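Local coordinates for uncharacterized protein (Cricetid herpesvirus 2, PDB 4ZKQ) that binds chemokines as a herpesvirus-encoded protein, probably serving as a decoy receptor that keeps them from host chemokine receptors, at residues A[78-83]-A[142-147]; A[87-92]-A[137-142]; A[22-27]-A[213-218]. All blocks are in the same frame, centred on the assembly; numbering follows the deposited sequence.

Contacts 1 and 2 follow one another along strand 132-143 and share Gly142, with centres about 14 Å apart. Contact 2 pairs that strand with 85-94 inside a mixed sheet, and contact 1 takes over where the strand gives way to a turn. Contact 3 lies about 17 Å, centre to centre, from contact 1; a salt bridge, Asp78 OD1 to Lys215 NZ, 2.9 Å, joins the two. Contacts 2 and 3 sit on opposite sides of the chain's centre, their nearest atoms about 13 Å apart. Along the chain, contact 2 nests within the loop closed by contact 1, and both within that closed by contact 3.

Contact 1 of 3, residues A[78-83]-A[142-147]; sequences DITCPA and GTEESL
The carboxylate of Glu144 grips two successive backbone amides of the loop 78-83. Thr80 N donates to Glu144 OE1 at 3.1 Å, an almost straight bond (167°) that uses the syn lone pair. Cys81 N reaches Glu144 OE2 at 2.7 Å, but from above the carboxylate plane. With CG anti to the carbonyl carbon (chi1 -77°) and the chain extended beyond it, the buried glutamate spans the gap between the segments. Bonding both oxygens should limit rotation of the carboxylate, and the two N-H groups help to offset its probable negative charge.

A water forms the second polar link. It donates to Pro82 O at 3.0 Å and to Glu145 OE1, and accepts from Thr143 OG1 at 2.7 Å, tying the proline carbonyl to the start of the type I turn Thr143-Ser146.

Van der Waals contact adds to this. Thr143 CB lies 3.3 Å from Pro82 O, Thr143 CG2 faces the carbonyl of Ala83, and the end of Glu145 comes alongside the proline ring, with OE1 3.9 Å from Pro82 CB.

The loop lies between strands 68-74 and 85-94, and its Cys81 is disulfide-bonded to Cys84. Trp313 and Lys382 bind Thr80, while Leu147 packs against strand 233-244: the loop and turn beside strands 68-74, 85-94 and 132-143 here meet the large branched sheet that holds 233-244, 308-315 and 378-384.

Contact 2 of 3, residues A[87-92]-A[137-142]; sequences RAVLVG and FAKFLG
Neighbouring antiparallel strands of a mixed beta sheet, 85-94 and 132-143, pair here through two hydrogen-bonded pairs, Ala88 with Phe140 and Leu90 with Ala138. Phe140 N binds Ala88 O at 2.8 Å, and Ala88 N returns a bond of 2.9 Å to Phe140 O. Leu90 N binds Ala138 O at 2.9 Å, and Ala138 N returns to Leu90 O at 3.1 Å. Between these pairs, CA-H groups of Val89 and Lys139 lean on the carbonyls of Ala138 and Ala88.

On the face carrying Ala88, Leu90, Ala138 and Phe140 the contact is apolar. Phe140 has CG anti to its carbonyl carbon (chi1 -53°), which brings ring atom CE2 to 4.0 Å from Leu90 CB. Val109 of strand 108-111 packs on Leu90 and Ala138 from that side.

The other face changes character along its length. Val91 CG2 meets Phe137 CB at 4.2 Å, whereas Arg87 stretches out, extended from CG to NE, between Lys139 and Leu141. Leu141 CD1 sits over one face of the guanidinium, offset toward its rim, and a water in the plane at its edge accepts from Arg87 NH1 at 2.8 Å and donates to Phe140 O.

Arg87 NH1 and Lys139 NZ, 4.6 Å apart, probably repel mildly. That face, buried and apolar at Val89, Val91 and Phe137, thus carries exposed cationic chains whose aliphatic parts stay in contact.

Contact 3 of 3, residues A[22-27]-A[213-218]; sequences LTQDIL and LSKKIY
Lys215 and Gln24 meet by a short side-chain hydrogen bond: Lys215 NZ donates to Gln24 OE1 at 2.7 Å, in the carbonyl plane and on a lone pair. The side chains cross at about a right angle. A bend at chi3 (-74°) turns the end of the lysine toward the amide. Asp78 and Thr56 are further partners of the ammonium, so several groups fix this buried, probably charged end. Gln24 NE2 in turn is held by Glu384 and Ser385, which helps set the amide's orientation.

The backbones are joined at a single bridge, Leu22 with Lys215. Leu22 N bonds to Ser214 O at 2.9 Å, and Leu22 O accepts from Lys216 N at 2.9 Å. After this bridge the chains diverge, their strand axes making an angle of 53°. A water in the widening gap accepts from Gln24 N at 3.0 Å and lies within hydrogen-bonding distance of Lys216 O, where its donation is not settled because other acceptors compete for its protons.

Packing surrounds these bonds. Leu22 CG rests 3.3 Å from Ser214 O, its CD1 branch reaches Leu213 CB at 4.3 Å, and its CB lies beside that of Lys215. Farther along, Ile217 CD1 touches the amide end of Gln24, 3.4 Å from NE2.

Strand 23-26 is one of the two outermost strands of the seven-stranded mixed sheet and runs antiparallel to 54-59, whose Pro59 packs on Leu22. Strand 206-223 belongs to the large branched sheet, where 233-244 pairs with it. The bridge therefore links the chain at the start of an edge strand of one sheet to a long strand of another.

Contact 1 of 3, residues A[78-83]-A[142-147]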
loop_
_atom_site.group_PDB
_atom_site.type_symbol
_atom_site.label_atom_id
_atom_site.label_comp_id
_atom_site.label_asym_id
_atom_site.label_seq_id
_atom_site.Cartn_x
_atom_site.Cartn_y
_atom_site.Cartn_z
ATOM N N ASP A 78 1.319 -3.766 0.190
ATOM C CA ASP A 78 1.970 -4.180 1.424
ATOM C C ASP A 78 1.191 -3.777 2.669
ATOM O O ASP A 78 0.376 -2.851 2.654
ATOM C CB ASP A 78 3.381 -3.609 1.485
ATOM C CG ASP A 78 4.186 -3.934 0.242
ATOM O OD1 ASP A 78 4.332 -5.132 -0.080
ATOM O OD2 ASP A 78 4.658 -2.991 -0.412
ATOM N N ILE A 79 1.459 -4.494 3.751
ATOM C CA ILE A 79 0.884 -4.171 5.037
ATOM C C ILE A 79 1.826 -3.206 5.730
ATOM O O ILE A 79 3.006 -3.522 5.944
ATOM C CB ILE A 79 0.670 -5.436 5.902
ATOM C CG1 ILE A 79 -0.340 -6.375 5.234
ATOM C CG2 ILE A 79 0.219 -5.073 7.316
ATOM C CD1 ILE A 79 -0.614 -7.640 6.021
ATOM N N THR A 80 1.328 -2.011 6.031
ATOM C CA THR A 80 2.036 -1.148 6.972
ATOM C C THR A 80 1.069 -0.776 8.082
ATOM O O THR A 80 1.264 -1.157 9.229
ATOM C CB THR A 80 2.609 0.124 6.320
ATOM O OG1 THR A 80 3.576 -0.236 5.326
ATOM C CG2 THR A 80 3.302 0.987 7.378
ATOM N N CYS A 81 0.035 -0.023 7.727
ATOM C CA CYS A 81 -1.006 0.385 8.665
ATOM C C CYS A 81 -2.393 0.109 8.076
ATOM O O CYS A 81 -2.962 0.967 7.409
ATOM C CB CYS A 81 -0.881 1.869 9.004
ATOM S SG CYS A 81 -2.103 2.407 10.227
ATOM N N PRO A 82 -2.939 -1.087 8.327
ATOM C CA PRO A 82 -4.203 -1.501 7.704
ATOM C C PRO A 82 -5.365 -0.524 7.888
ATOM O O PRO A 82 -6.152 -0.363 6.952
ATOM C CB PRO A 82 -4.504 -2.832 8.396
ATOM C CG PRO A 82 -3.149 -3.383 8.728
ATOM C CD PRO A 82 -2.315 -2.185 9.090
ATOM N N ALA A 83 -5.459 0.131 9.042
ATOM C CA ALA A 83 -6.615 0.972 9.351
ATOM C C ALA A 83 -6.398 2.445 9.003
ATOM O O ALA A 83 -7.358 3.213 8.965
ATOM C CB ALA A 83 -6.972 0.837 10.824
ATOM N N GLY A 142 -9.481 6.077 1.287
ATOM C CA GLY A 142 -9.778 4.835 1.970
ATOM C C GLY A 142 -8.595 4.340 2.760
ATOM O O GLY A 142 -7.561 5.002 2.824
ATOM N N THR A 143 -8.744 3.167 3.359
ATOM C CA THR A 143 -7.662 2.577 4.127
ATOM C C THR A 143 -6.720 1.851 3.195
ATOM O O THR A 143 -7.002 1.713 2.004
ATOM C CB THR A 143 -8.176 1.589 5.182
ATOM O OG1 THR A 143 -8.690 0.423 4.525
ATOM C CG2 THR A 143 -9.253 2.221 6.033
ATOM N N GLU A 144 -5.605 1.376 3.747
ATOM C CA GLU A 144 -4.628 0.591 2.994
ATOM C C GLU A 144 -5.190 -0.625 2.291
ATOM O O GLU A 144 -4.661 -1.047 1.262
ATOM C CB GLU A 144 -3.524 0.083 3.911
ATOM C CG GLU A 144 -2.496 1.094 4.308
ATOM C CD GLU A 144 -1.312 0.430 4.967
ATOM O OE1 GLU A 144 -1.341 -0.809 5.158
ATOM O OE2 GLU A 144 -0.355 1.150 5.300
ATOM N N GLU A 145 -6.226 -1.212 2.880
ATOM C CA GLU A 145 -6.790 -2.464 2.393
ATOM C C GLU A 145 -7.780 -2.261 1.249
ATOM O O GLU A 145 -8.289 -3.227 0.677
ATOM C CB GLU A 145 -7.476 -3.197 3.548
ATOM C CG GLU A 145 -6.684 -3.152 4.848
ATOM C CD GLU A 145 -7.127 -4.209 5.837
ATOM O OE1 GLU A 145 -7.879 -3.869 6.774
ATOM O OE2 GLU A 145 -6.721 -5.378 5.672
ATOM N N SER A 146 -8.049 -1.007 0.908
ATOM C CA SER A 146 -9.052 -0.708 -0.106
ATOM C C SER A 146 -8.596 -1.109 -1.491
ATOM O O SER A 146 -7.427 -1.430 -1.708
ATOM C CB SER A 146 -9.401 0.781 -0.087
ATOM O OG SER A 146 -9.841 1.163 1.197
ATOM N N LEU A 147 -9.541 -1.084 -2.427
ATOM C CA LEU A 147 -9.316 -1.577 -3.771
ATOM C C LEU A 147 -9.758 -0.574 -4.817
ATOM O O LEU A 147 -10.642 0.246 -4.578
ATOM C CB LEU A 147 -10.073 -2.885 -3.982
ATOM C CG LEU A 147 -9.910 -3.945 -2.899
ATOM C CD1 LEU A 147 -10.882 -5.072 -3.170
ATOM C CD2 LEU A 147 -8.476 -4.450 -2.851
HETATM O O HOH W 1 -8.990 -1.190 6.635
#

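Contact 2 of 3, residues A[87-92]-A[137-142]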
loop_
_atom_site.group_PDB
_atom_site.type_symbol
_atom_site.label_atom_id
_atom_site.label_comp_id
_atom_site.label_asym_id
_atom_site.label_seq_id
_atom_site.Cartn_x
_atom_site.Cartn_y
_atom_site.Cartn_z
ATOM N N ARG A 87 -4.973 8.795 0.703
ATOM C CA ARG A 87 -5.565 9.220 -0.557
ATOM C C ARG A 87 -4.835 8.551 -1.707
ATOM O O ARG A 87 -3.608 8.592 -1.777
ATOM C CB ARG A 87 -5.509 10.744 -0.695
ATOM C CG ARG A 87 -6.230 11.455 0.448
ATOM C CD ARG A 87 -6.313 12.962 0.264
ATOM N NE ARG A 87 -6.974 13.589 1.408
ATOM C CZ ARG A 87 -8.292 13.678 1.559
ATOM N NH1 ARG A 87 -9.110 13.189 0.634
ATOM N NH2 ARG A 87 -8.798 14.259 2.641
ATOM N N ALA A 88 -5.596 7.916 -2.588
ATOM C CA ALA A 88 -5.024 7.239 -3.741
ATOM C C ALA A 88 -5.398 7.959 -5.025
ATOM O O ALA A 88 -6.515 8.448 -5.165
ATOM C CB ALA A 88 -5.490 5.796 -3.796
ATOM N N VAL A 89 -4.451 8.033 -5.949
ATOM C CA VAL A 89 -4.748 8.421 -7.315
ATOM C C VAL A 89 -4.364 7.286 -8.255
ATOM O O VAL A 89 -3.205 6.853 -8.299
ATOM C CB VAL A 89 -4.016 9.712 -7.735
ATOM C CG1 VAL A 89 -4.374 10.084 -9.166
ATOM C CG2 VAL A 89 -4.374 10.864 -6.793
ATOM N N LEU A 90 -5.368 6.809 -8.980
ATOM C CA LEU A 90 -5.205 5.859 -10.074
ATOM C C LEU A 90 -4.951 6.619 -11.371
ATOM O O LEU A 90 -5.707 7.518 -11.718
ATOM C CB LEU A 90 -6.460 4.983 -10.195
ATOM C CG LEU A 90 -6.636 4.143 -11.465
ATOM C CD1 LEU A 90 -5.655 2.983 -11.484
ATOM C CD2 LEU A 90 -8.075 3.635 -11.593
ATOM N N VAL A 91 -3.881 6.269 -12.076
ATOM C CA VAL A 91 -3.588 6.862 -13.379
ATOM C C VAL A 91 -3.269 5.762 -14.377
ATOM O O VAL A 91 -2.298 5.028 -14.205
ATOM C CB VAL A 91 -2.406 7.834 -13.315
ATOM C CG1 VAL A 91 -2.180 8.505 -14.671
ATOM C CG2 VAL A 91 -2.625 8.854 -12.230
ATOM N N GLY A 92 -4.089 5.653 -15.416
ATOM C CA GLY A 92 -3.942 4.588 -16.391
ATOM C C GLY A 92 -3.668 5.118 -17.774
ATOM O O GLY A 92 -4.100 6.217 -18.129
ATOM N N PHE A 137 -7.749 9.039 -15.034
ATOM C CA PHE A 137 -7.463 9.028 -13.603
ATOM C C PHE A 137 -8.688 9.170 -12.713
ATOM O O PHE A 137 -9.762 9.595 -13.151
ATOM C CB PHE A 137 -6.451 10.134 -13.263
ATOM C CG PHE A 137 -6.991 11.531 -13.419
ATOM C CD1 PHE A 137 -6.892 12.193 -14.629
ATOM C CD2 PHE A 137 -7.575 12.191 -12.345
ATOM C CE1 PHE A 137 -7.381 13.485 -14.774
ATOM C CE2 PHE A 137 -8.067 13.487 -12.486
ATOM C CZ PHE A 137 -7.965 14.127 -13.705
ATOM N N ALA A 138 -8.515 8.774 -11.455
ATOM C CA ALA A 138 -9.555 8.902 -10.440
ATOM C C ALA A 138 -8.900 8.968 -9.081
ATOM O O ALA A 138 -7.862 8.347 -8.855
ATOM C CB ALA A 138 -10.526 7.744 -10.499
ATOM N N LYS A 139 -9.520 9.716 -8.178
ATOM C CA LYS A 139 -9.004 9.886 -6.828
ATOM C C LYS A 139 -9.900 9.174 -5.825
ATOM O O LYS A 139 -11.125 9.243 -5.924
ATOM C CB LYS A 139 -8.895 11.376 -6.500
ATOM C CG LYS A 139 -8.324 11.670 -5.136
ATOM C CD LYS A 139 -8.026 13.156 -5.008
ATOM C CE LYS A 139 -7.719 13.544 -3.576
ATOM N NZ LYS A 139 -7.723 15.018 -3.407
ATOM N N PHE A 140 -9.280 8.486 -4.870
ATOM C CA PHE A 140 -10.007 7.706 -3.869
ATOM C C PHE A 140 -9.541 8.080 -2.477
ATOM O O PHE A 140 -8.438 8.585 -2.297
ATOM C CB PHE A 140 -9.802 6.200 -4.076
ATOM C CG PHE A 140 -10.106 5.732 -5.465
ATOM C CD1 PHE A 140 -11.388 5.836 -5.971
ATOM C CD2 PHE A 140 -9.115 5.176 -6.263
ATOM C CE1 PHE A 140 -11.682 5.412 -7.251
ATOM C CE2 PHE A 140 -9.406 4.746 -7.549
ATOM C CZ PHE A 140 -10.693 4.860 -8.040
ATOM N N LEU A 141 -10.383 7.794 -1.492
ATOM C CA LEU A 141 -10.039 7.983 -0.095
ATOM C C LEU A 141 -10.438 6.725 0.643
ATOM O O LEU A 141 -11.597 6.339 0.623
ATOM C CB LEU A 141 -10.755 9.198 0.482
ATOM C CG LEU A 141 -10.701 9.402 1.995
ATOM C CD1 LEU A 141 -9.294 9.689 2.464
ATOM C CD2 LEU A 141 -11.627 10.545 2.369
ATOM N N GLY A 142 -9.481 6.077 1.287
ATOM C CA GLY A 142 -9.778 4.835 1.970
ATOM C C GLY A 142 -8.595 4.340 2.760
ATOM O O GLY A 142 -7.561 5.002 2.824
HETATM O O HOH W 2 -8.851 11.325 -1.474
#

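Contact 3 of 3, residues A[22-27]-A[213-218]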
loop_
_atom_site.group_PDB
_atom_site.type_symbol
_atom_site.label_atom_id
_atom_site.label_comp_id
_atom_site.label_asym_id
_atom_site.label_seq_id
_atom_site.Cartn_x
_atom_site.Cartn_y
_atom_site.Cartn_z
ATOM N N LEU A 22 6.009 -10.214 -7.611
ATOM C CA LEU A 22 6.099 -8.768 -7.446
ATOM C C LEU A 22 7.454 -8.403 -6.878
ATOM O O LEU A 22 8.031 -9.172 -6.112
ATOM C CB LEU A 22 5.006 -8.236 -6.509
ATOM C CG LEU A 22 3.553 -8.597 -6.818
ATOM C CD1 LEU A 22 2.661 -8.086 -5.708
ATOM C CD2 LEU A 22 3.109 -8.034 -8.154
ATOM N N THR A 23 7.955 -7.228 -7.245
ATOM C CA THR A 23 9.185 -6.709 -6.657
ATOM C C THR A 23 9.001 -5.230 -6.373
ATOM O O THR A 23 8.064 -4.603 -6.876
ATOM C CB THR A 23 10.413 -6.913 -7.580
ATOM O OG1 THR A 23 10.215 -6.212 -8.811
ATOM C CG2 THR A 23 10.640 -8.395 -7.878
ATOM N N GLN A 24 9.896 -4.666 -5.576
ATOM C CA GLN A 24 9.805 -3.250 -5.264
ATOM C C GLN A 24 11.158 -2.556 -5.304
ATOM O O GLN A 24 12.193 -3.173 -5.036
ATOM C CB GLN A 24 9.155 -3.052 -3.894
ATOM C CG GLN A 24 9.936 -3.644 -2.720
ATOM C CD GLN A 24 9.308 -3.314 -1.384
ATOM O OE1 GLN A 24 8.095 -3.408 -1.218
ATOM N NE2 GLN A 24 10.133 -2.914 -0.422
ATOM N N ASP A 25 11.124 -1.284 -5.689
ATOM C CA ASP A 25 12.248 -0.364 -5.544
ATOM C C ASP A 25 11.905 0.670 -4.493
ATOM O O ASP A 25 10.775 1.169 -4.469
ATOM C CB ASP A 25 12.559 0.371 -6.849
ATOM C CG ASP A 25 13.087 -0.544 -7.936
ATOM O OD1 ASP A 25 13.654 -1.605 -7.607
ATOM O OD2 ASP A 25 12.937 -0.187 -9.122
ATOM N N ILE A 26 12.872 1.014 -3.647
ATOM C CA ILE A 26 12.777 2.242 -2.862
ATOM C C ILE A 26 13.350 3.372 -3.709
ATOM O O ILE A 26 14.433 3.243 -4.277
ATOM C CB ILE A 26 13.542 2.157 -1.529
ATOM C CG1 ILE A 26 13.208 0.854 -0.806
ATOM C CG2 ILE A 26 13.234 3.379 -0.650
ATOM C CD1 ILE A 26 11.725 0.654 -0.552
ATOM N N LEU A 27 12.623 4.476 -3.798
ATOM C CA LEU A 27 13.031 5.572 -4.665
ATOM C C LEU A 27 13.629 6.690 -3.824
ATOM O O LEU A 27 13.514 6.689 -2.600
ATOM C CB LEU A 27 11.840 6.074 -5.486
ATOM C CG LEU A 27 11.177 4.989 -6.347
ATOM C CD1 LEU A 27 9.828 5.448 -6.906
ATOM C CD2 LEU A 27 12.081 4.535 -7.480
ATOM N N LEU A 213 -1.530 -11.959 -3.824
ATOM C CA LEU A 213 -0.393 -11.082 -4.061
ATOM C C LEU A 213 0.852 -11.742 -3.499
ATOM O O LEU A 213 0.902 -12.055 -2.313
ATOM C CB LEU A 213 -0.619 -9.716 -3.405
ATOM C CG LEU A 213 -1.882 -8.961 -3.827
ATOM C CD1 LEU A 213 -2.112 -7.744 -2.940
ATOM C CD2 LEU A 213 -1.803 -8.551 -5.285
ATOM N N SER A 214 1.854 -11.955 -4.346
ATOM C CA SER A 214 3.092 -12.597 -3.918
ATOM C C SER A 214 4.283 -11.746 -4.319
ATOM O O SER A 214 4.499 -11.508 -5.501
ATOM C CB SER A 214 3.219 -13.995 -4.531
ATOM O OG SER A 214 2.046 -14.756 -4.309
ATOM N N LYS A 215 5.039 -11.286 -3.326
ATOM C CA LYS A 215 6.199 -10.445 -3.551
ATOM C C LYS A 215 7.472 -11.140 -3.099
ATOM O O LYS A 215 7.541 -11.687 -1.993
ATOM C CB LYS A 215 6.058 -9.111 -2.815
ATOM C CG LYS A 215 7.346 -8.277 -2.809
ATOM C CD LYS A 215 7.126 -6.903 -2.170
ATOM C CE LYS A 215 6.334 -5.961 -3.079
ATOM N NZ LYS A 215 5.964 -4.682 -2.387
ATOM N N LYS A 216 8.489 -11.096 -3.947
ATOM C CA LYS A 216 9.795 -11.604 -3.555
ATOM C C LYS A 216 10.518 -10.543 -2.735
ATOM O O LYS A 216 11.032 -9.554 -3.260
ATOM C CB LYS A 216 10.637 -12.009 -4.762
ATOM C CG LYS A 216 12.014 -12.553 -4.356
ATOM C CD LYS A 216 12.805 -13.087 -5.538
ATOM C CE LYS A 216 14.169 -13.611 -5.105
ATOM N NZ LYS A 216 15.040 -13.910 -6.279
ATOM N N ILE A 217 10.540 -10.765 -1.431
ATOM C CA ILE A 217 11.197 -9.860 -0.502
ATOM C C ILE A 217 11.434 -10.656 0.769
ATOM O O ILE A 217 10.564 -11.413 1.205
ATOM C CB ILE A 217 10.345 -8.594 -0.234
ATOM C CG1 ILE A 217 11.111 -7.576 0.622
ATOM C CG2 ILE A 217 9.024 -8.963 0.420
ATOM C CD1 ILE A 217 10.531 -6.174 0.553
ATOM N N TYR A 218 12.620 -10.532 1.343
ATOM C CA TYR A 218 12.909 -11.255 2.571
ATOM C C TYR A 218 12.383 -10.433 3.737
ATOM O O TYR A 218 12.938 -9.383 4.068
ATOM C CB TYR A 218 14.403 -11.545 2.737
ATOM C CG TYR A 218 14.632 -12.651 3.746
ATOM C CD1 TYR A 218 14.586 -12.393 5.111
ATOM C CD2 TYR A 218 14.849 -13.962 3.334
ATOM C CE1 TYR A 218 14.772 -13.403 6.041
ATOM C CE2 TYR A 218 15.038 -14.979 4.257
ATOM C CZ TYR A 218 14.997 -14.692 5.609
ATOM O OH TYR A 218 15.184 -15.694 6.534
HETATM O O HOH W 3 11.139 -6.711 -3.849
#